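Local coordinates for C381 turret protein (Sulfolobus turreted icosahedral virus, PDB 4IND) that probably builds the turret of an archaeal virus capsid, assembling as five copies of a chain with three jelly-roll domains, at residues 272-277 with 285-290; 314-319 with 367-372. All coordinates share one frame; numbering follows the deposited sequence.

The two contacts sit side by side in the C-terminal nucleoplasmin-like domain, their centres about 7 Å apart, and both join its two facing sheets. Contact 1 closes the sandwich at a margin, where 272-277 faces 285-290; contact 2 fills the interior between 314-319 and 367-372. Strands 266-278 and 365-377 are neighbours in one sheet, so backbone hydrogen bonds tie the contacts together: Val272 N to Leu371 O and Gln274 O to Leu369 N, each 2.8 Å. Polar glutamines at the margin give way to leucines inside. Neither contact supplies a residue to a phosphate pocket, although strand 365-377 continues to Ile376, which helps line one.

Contact 1 of 2, residues 272-277 with 285-290; sequences VTQSVT and QSILNV
Gln274 lies opposite Ile287, and Val276 opposite Gln285, on strands that run nearly antiparallel (161°) but with axes 9.1 Å apart, a separation at which side chains rather than backbone hydrogen bonds must join them. A distinctive feature is a pair of stacked glutamine amides, their planes 18° from parallel, with Gln274 NE2 lying 3.9 Å from Gln285 CD. In both residues CG stands anti to the backbone N and the chain then bends at chi2, which folds the amide back along its own strand. Each amide donates to the carbonyl of the next residue: Gln274 NE2 to Ser275 O (3.0 Å), and Gln285 NE2 to Ser286 O (2.9 Å), the latter bond almost straight at 175°. These bonds help fix the rotation of both amides, while the aliphatic parts of the chains add further packing. CD1 of Ile287 rests 3.7 Å from Gln274 CG, while Val276 CG2 slides past Gln285 CG at 4.0 Å. Glutamine suits this partly exposed margin because its methylenes cover the apolar neighbours and its amide can meet solvent or backbone. Ile287 and Leu288 form a classic beta bulge opposite Ile352. Within the chain, the two strands are outermost in their respective sheets: 266-278 pairs with strand 365-377, and 283-289 with strand 351-358.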
loop_
_atom_site.group_PDB
_atom_site.type_symbol
_atom_site.label_atom_id
_atom_site.label_comp_id
_atom_site.label_asym_id
_atom_site.label_seq_id
_atom_site.Cartn_x
_atom_site.Cartn_y
_atom_site.Cartn_z
ATOM N N VAL A 272 -20.546 -21.252 -20.764
ATOM C CA VAL A 272 -21.787 -21.973 -20.506
ATOM C C VAL A 272 -22.809 -21.663 -21.579
ATOM O O VAL A 272 -22.763 -20.616 -22.231
ATOM C CB VAL A 272 -22.347 -21.683 -19.088
ATOM C CG1 VAL A 272 -22.812 -20.247 -18.974
ATOM C CG2 VAL A 272 -23.492 -22.630 -18.776
ATOM N N THR A 273 -23.725 -22.596 -21.778
ATOM C CA THR A 273 -24.712 -22.465 -22.834
ATOM C C THR A 273 -26.094 -22.743 -22.257
ATOM O O THR A 273 -26.246 -23.565 -21.349
ATOM C CB THR A 273 -24.413 -23.431 -23.996
ATOM O OG1 THR A 273 -25.176 -23.043 -25.138
ATOM C CG2 THR A 273 -24.771 -24.852 -23.613
ATOM N N GLN A 274 -27.100 -22.056 -22.781
ATOM C CA GLN A 274 -28.453 -22.220 -22.283
ATOM C C GLN A 274 -29.434 -21.979 -23.411
ATOM O O GLN A 274 -29.391 -20.937 -24.056
ATOM C CB GLN A 274 -28.705 -21.231 -21.143
ATOM C CG GLN A 274 -30.130 -21.232 -20.618
ATOM C CD GLN A 274 -30.480 -22.517 -19.904
ATOM O OE1 GLN A 274 -29.708 -23.013 -19.085
ATOM N NE2 GLN A 274 -31.647 -23.070 -20.218
ATOM N N SER A 275 -30.314 -22.944 -23.658
ATOM C CA SER A 275 -31.342 -22.778 -24.675
ATOM C C SER A 275 -32.661 -22.334 -24.073
ATOM O O SER A 275 -32.982 -22.661 -22.928
ATOM C CB SER A 275 -31.540 -24.061 -25.474
ATOM O OG SER A 275 -30.472 -24.245 -26.381
ATOM N N VAL A 276 -33.416 -21.573 -24.856
ATOM C CA VAL A 276 -34.728 -21.101 -24.437
ATOM C C VAL A 276 -35.669 -21.228 -25.611
ATOM O O VAL A 276 -35.366 -20.772 -26.717
ATOM C CB VAL A 276 -34.687 -19.643 -23.966
ATOM C CG1 VAL A 276 -36.093 -19.149 -23.687
ATOM C CG2 VAL A 276 -33.824 -19.522 -22.725
ATOM N N THR A 277 -36.808 -21.868 -25.381
ATOM C CA THR A 277 -37.792 -22.046 -26.433
ATOM C C THR A 277 -38.939 -21.071 -26.262
ATOM O O THR A 277 -39.566 -21.011 -25.201
ATOM C CB THR A 277 -38.323 -23.486 -26.468
ATOM O OG1 THR A 277 -37.260 -24.371 -26.836
ATOM C CG2 THR A 277 -39.439 -23.615 -27.477
ATOM N N GLN A 285 -35.655 -16.550 -17.904
ATOM C CA GLN A 285 -34.863 -17.737 -17.619
ATOM C C GLN A 285 -33.651 -17.406 -16.765
ATOM O O GLN A 285 -32.798 -16.615 -17.172
ATOM C CB GLN A 285 -34.403 -18.366 -18.930
ATOM C CG GLN A 285 -33.399 -19.490 -18.762
ATOM C CD GLN A 285 -34.027 -20.742 -18.212
ATOM O OE1 GLN A 285 -34.951 -21.295 -18.807
ATOM N NE2 GLN A 285 -33.536 -21.196 -17.066
ATOM N N SER A 286 -33.571 -17.999 -15.579
ATOM C CA SER A 286 -32.394 -17.804 -14.739
ATOM C C SER A 286 -31.221 -18.510 -15.385
ATOM O O SER A 286 -31.353 -19.640 -15.854
ATOM C CB SER A 286 -32.627 -18.351 -13.329
ATOM O OG SER A 286 -31.433 -18.270 -12.565
ATOM N N ILE A 287 -30.075 -17.841 -15.424
ATOM C CA ILE A 287 -28.874 -18.449 -15.972
ATOM C C ILE A 287 -27.975 -18.860 -14.826
ATOM O O ILE A 287 -27.452 -19.981 -14.789
ATOM C CB ILE A 287 -28.097 -17.469 -16.869
ATOM C CG1 ILE A 287 -29.005 -16.936 -17.974
ATOM C CG2 ILE A 287 -26.865 -18.139 -17.451
ATOM C CD1 ILE A 287 -29.680 -18.020 -18.756
ATOM N N LEU A 288 -27.792 -17.949 -13.879
ATOM C CA LEU A 288 -26.936 -18.223 -12.744
ATOM C C LEU A 288 -27.295 -17.309 -11.581
ATOM O O LEU A 288 -27.569 -16.127 -11.768
ATOM C CB LEU A 288 -25.472 -18.044 -13.143
ATOM C CG LEU A 288 -24.415 -18.633 -12.209
ATOM C CD1 LEU A 288 -24.955 -19.875 -11.501
ATOM C CD2 LEU A 288 -23.164 -18.961 -13.010
ATOM N N ASN A 289 -27.303 -17.876 -10.380
ATOM C CA ASN A 289 -27.592 -17.120 -9.162
ATOM C C ASN A 289 -26.699 -17.624 -8.041
ATOM O O ASN A 289 -26.892 -18.737 -7.548
ATOM C CB ASN A 289 -29.065 -17.250 -8.770
ATOM C CG ASN A 289 -29.414 -16.425 -7.541
ATOM O OD1 ASN A 289 -28.526 -15.981 -6.801
ATOM N ND2 ASN A 289 -30.704 -16.214 -7.317
ATOM N N VAL A 290 -25.701 -16.829 -7.657
ATOM C CA VAL A 290 -24.777 -17.274 -6.598
ATOM C C VAL A 290 -24.947 -16.467 -5.328
ATOM O O VAL A 290 -24.085 -16.488 -4.440
ATOM C CB VAL A 290 -23.304 -17.295 -7.065
ATOM C CG1 VAL A 290 -23.151 -18.217 -8.285
ATOM C CG2 VAL A 290 -22.828 -15.875 -7.414
#

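Contact 2 of 2, residues 314-319 with 367-372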
loop_
_atom_site.group_PDB
_atom_site.type_symbol
_atom_site.label_atom_id
_atom_site.label_comp_id
_atom_site.label_asym_id
_atom_site.label_seq_id
_atom_site.Cartn_x
_atom_site.Cartn_y
_atom_site.Cartn_z
ATOM N N CYS A 314 -34.963 -10.013 -26.381
ATOM C CA CYS A 314 -33.889 -10.886 -25.961
ATOM C C CYS A 314 -32.883 -10.030 -25.216
ATOM O O CYS A 314 -31.981 -9.453 -25.827
ATOM C CB CYS A 314 -33.256 -11.576 -27.177
ATOM S SG CYS A 314 -32.059 -12.862 -26.738
ATOM N N GLN A 315 -33.079 -9.916 -23.901
ATOM C CA GLN A 315 -32.225 -9.093 -23.055
ATOM C C GLN A 315 -31.558 -9.923 -21.971
ATOM O O GLN A 315 -32.224 -10.671 -21.245
ATOM C CB GLN A 315 -33.042 -7.974 -22.408
ATOM C CG GLN A 315 -33.640 -7.007 -23.408
ATOM C CD GLN A 315 -34.586 -6.024 -22.768
ATOM O OE1 GLN A 315 -35.270 -6.344 -21.799
ATOM N NE2 GLN A 315 -34.633 -4.815 -23.309
ATOM N N LEU A 316 -30.240 -9.787 -21.867
ATOM C CA LEU A 316 -29.505 -10.342 -20.743
ATOM C C LEU A 316 -29.563 -9.320 -19.610
ATOM O O LEU A 316 -29.304 -8.122 -19.826
ATOM C CB LEU A 316 -28.055 -10.607 -21.146
ATOM C CG LEU A 316 -27.226 -11.420 -20.158
ATOM C CD1 LEU A 316 -27.850 -12.794 -19.969
ATOM C CD2 LEU A 316 -25.788 -11.523 -20.628
ATOM N N GLN A 317 -29.919 -9.782 -18.409
ATOM C CA GLN A 317 -30.027 -8.899 -17.255
ATOM C C GLN A 317 -29.233 -9.440 -16.079
ATOM O O GLN A 317 -29.061 -10.656 -15.940
ATOM C CB GLN A 317 -31.494 -8.730 -16.853
ATOM C CG GLN A 317 -32.410 -8.396 -18.002
ATOM C CD GLN A 317 -33.796 -8.037 -17.538
ATOM O OE1 GLN A 317 -34.357 -8.675 -16.647
ATOM N NE2 GLN A 317 -34.356 -6.999 -18.132
ATOM N N ALA A 318 -28.761 -8.537 -15.225
ATOM C CA ALA A 318 -27.929 -8.932 -14.107
ATOM C C ALA A 318 -28.190 -8.000 -12.954
ATOM O O ALA A 318 -28.725 -6.912 -13.147
ATOM C CB ALA A 318 -26.471 -8.875 -14.493
ATOM N N THR A 319 -27.834 -8.441 -11.751
ATOM C CA THR A 319 -27.879 -7.553 -10.598
ATOM C C THR A 319 -27.054 -8.086 -9.449
ATOM O O THR A 319 -26.676 -9.265 -9.423
ATOM C CB THR A 319 -29.319 -7.326 -10.095
ATOM O OG1 THR A 319 -29.324 -6.264 -9.132
ATOM C CG2 THR A 319 -29.863 -8.593 -9.446
ATOM N N ILE A 367 -33.721 -20.204 -29.138
ATOM C CA ILE A 367 -32.482 -19.447 -29.169
ATOM C C ILE A 367 -31.522 -20.024 -28.150
ATOM O O ILE A 367 -31.937 -20.635 -27.166
ATOM C CB ILE A 367 -32.726 -17.977 -28.842
ATOM C CG1 ILE A 367 -33.376 -17.855 -27.469
ATOM C CG2 ILE A 367 -33.616 -17.333 -29.896
ATOM C CD1 ILE A 367 -33.575 -16.425 -27.025
ATOM N N THR A 368 -30.234 -19.831 -28.388
ATOM C CA THR A 368 -29.227 -20.371 -27.497
ATOM C C THR A 368 -28.280 -19.276 -27.073
ATOM O O THR A 368 -27.673 -18.614 -27.919
ATOM C CB THR A 368 -28.451 -21.508 -28.166
ATOM O OG1 THR A 368 -29.355 -22.578 -28.470
ATOM C CG2 THR A 368 -27.350 -22.026 -27.239
ATOM N N LEU A 369 -28.178 -19.083 -25.756
ATOM C CA LEU A 369 -27.288 -18.114 -25.172
ATOM C C LEU A 369 -25.984 -18.819 -24.828
ATOM O O LEU A 369 -25.990 -19.911 -24.275
ATOM C CB LEU A 369 -27.907 -17.546 -23.891
ATOM C CG LEU A 369 -27.007 -16.678 -23.017
ATOM C CD1 LEU A 369 -26.695 -15.389 -23.734
ATOM C CD2 LEU A 369 -27.652 -16.401 -21.647
ATOM N N ILE A 370 -24.863 -18.207 -25.183
ATOM C CA ILE A 370 -23.590 -18.640 -24.641
ATOM C C ILE A 370 -23.024 -17.486 -23.831
ATOM O O ILE A 370 -23.246 -16.306 -24.146
ATOM C CB ILE A 370 -22.595 -19.107 -25.716
ATOM C CG1 ILE A 370 -22.116 -17.933 -26.555
ATOM C CG2 ILE A 370 -23.207 -20.166 -26.615
ATOM C CD1 ILE A 370 -21.358 -18.373 -27.786
ATOM N N LEU A 371 -22.308 -17.835 -22.775
ATOM C CA LEU A 371 -21.833 -16.856 -21.820
ATOM C C LEU A 371 -20.483 -17.323 -21.291
ATOM O O LEU A 371 -20.293 -18.515 -21.020
ATOM C CB LEU A 371 -22.863 -16.717 -20.697
ATOM C CG LEU A 371 -22.519 -15.844 -19.497
ATOM C CD1 LEU A 371 -22.342 -14.401 -19.938
ATOM C CD2 LEU A 371 -23.605 -15.959 -18.436
ATOM N N VAL A 372 -19.529 -16.398 -21.213
ATOM C CA VAL A 372 -18.280 -16.657 -20.518
ATOM C C VAL A 372 -18.276 -15.770 -19.295
ATOM O O VAL A 372 -18.481 -14.560 -19.407
ATOM C CB VAL A 372 -17.060 -16.326 -21.386
ATOM C CG1 VAL A 372 -15.795 -16.480 -20.563
ATOM C CG2 VAL A 372 -17.026 -17.244 -22.606
#
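Leu316 and Leu369 reach for each other from facing sheets, their side chains crossing at about a right angle. Along Leu316, CB and CG serve as a spacer and touch nothing on 367-372; with CG anti to the backbone N (chi1 -169°), the chain extends between the sheets and only the methyls arrive. Leu316 CD1 meets Leu369 CD2 at 4.0 Å, an ordinary van der Waals contact. The other methyl approaches more loosely, Leu316 CD2 coming no nearer than 4.5 Å to Leu371 CD1. Ile352, Ala302, Phe333 and Trp344 also pack against Leu316, so this buried leucine has apolar neighbours besides Leu369, which suits a branched aliphatic residue. Two residues earlier, Cys314 SG lies 3.9 Å from Ile367 CD1. Its small, weakly polar sulfur fits beside the longer isoleucine, whose chi1 of 58° helps place CD1 at the sulfur. On the other face of strand 367-372, Ile370 packs on Ala335 and Val372 on Trp331, both of a neighbouring subunit. Apolar side chains meeting between two antiparallel sheets, with no hydrogen bond linking the segments, are typical of a beta-sandwich core, here that of a jelly roll.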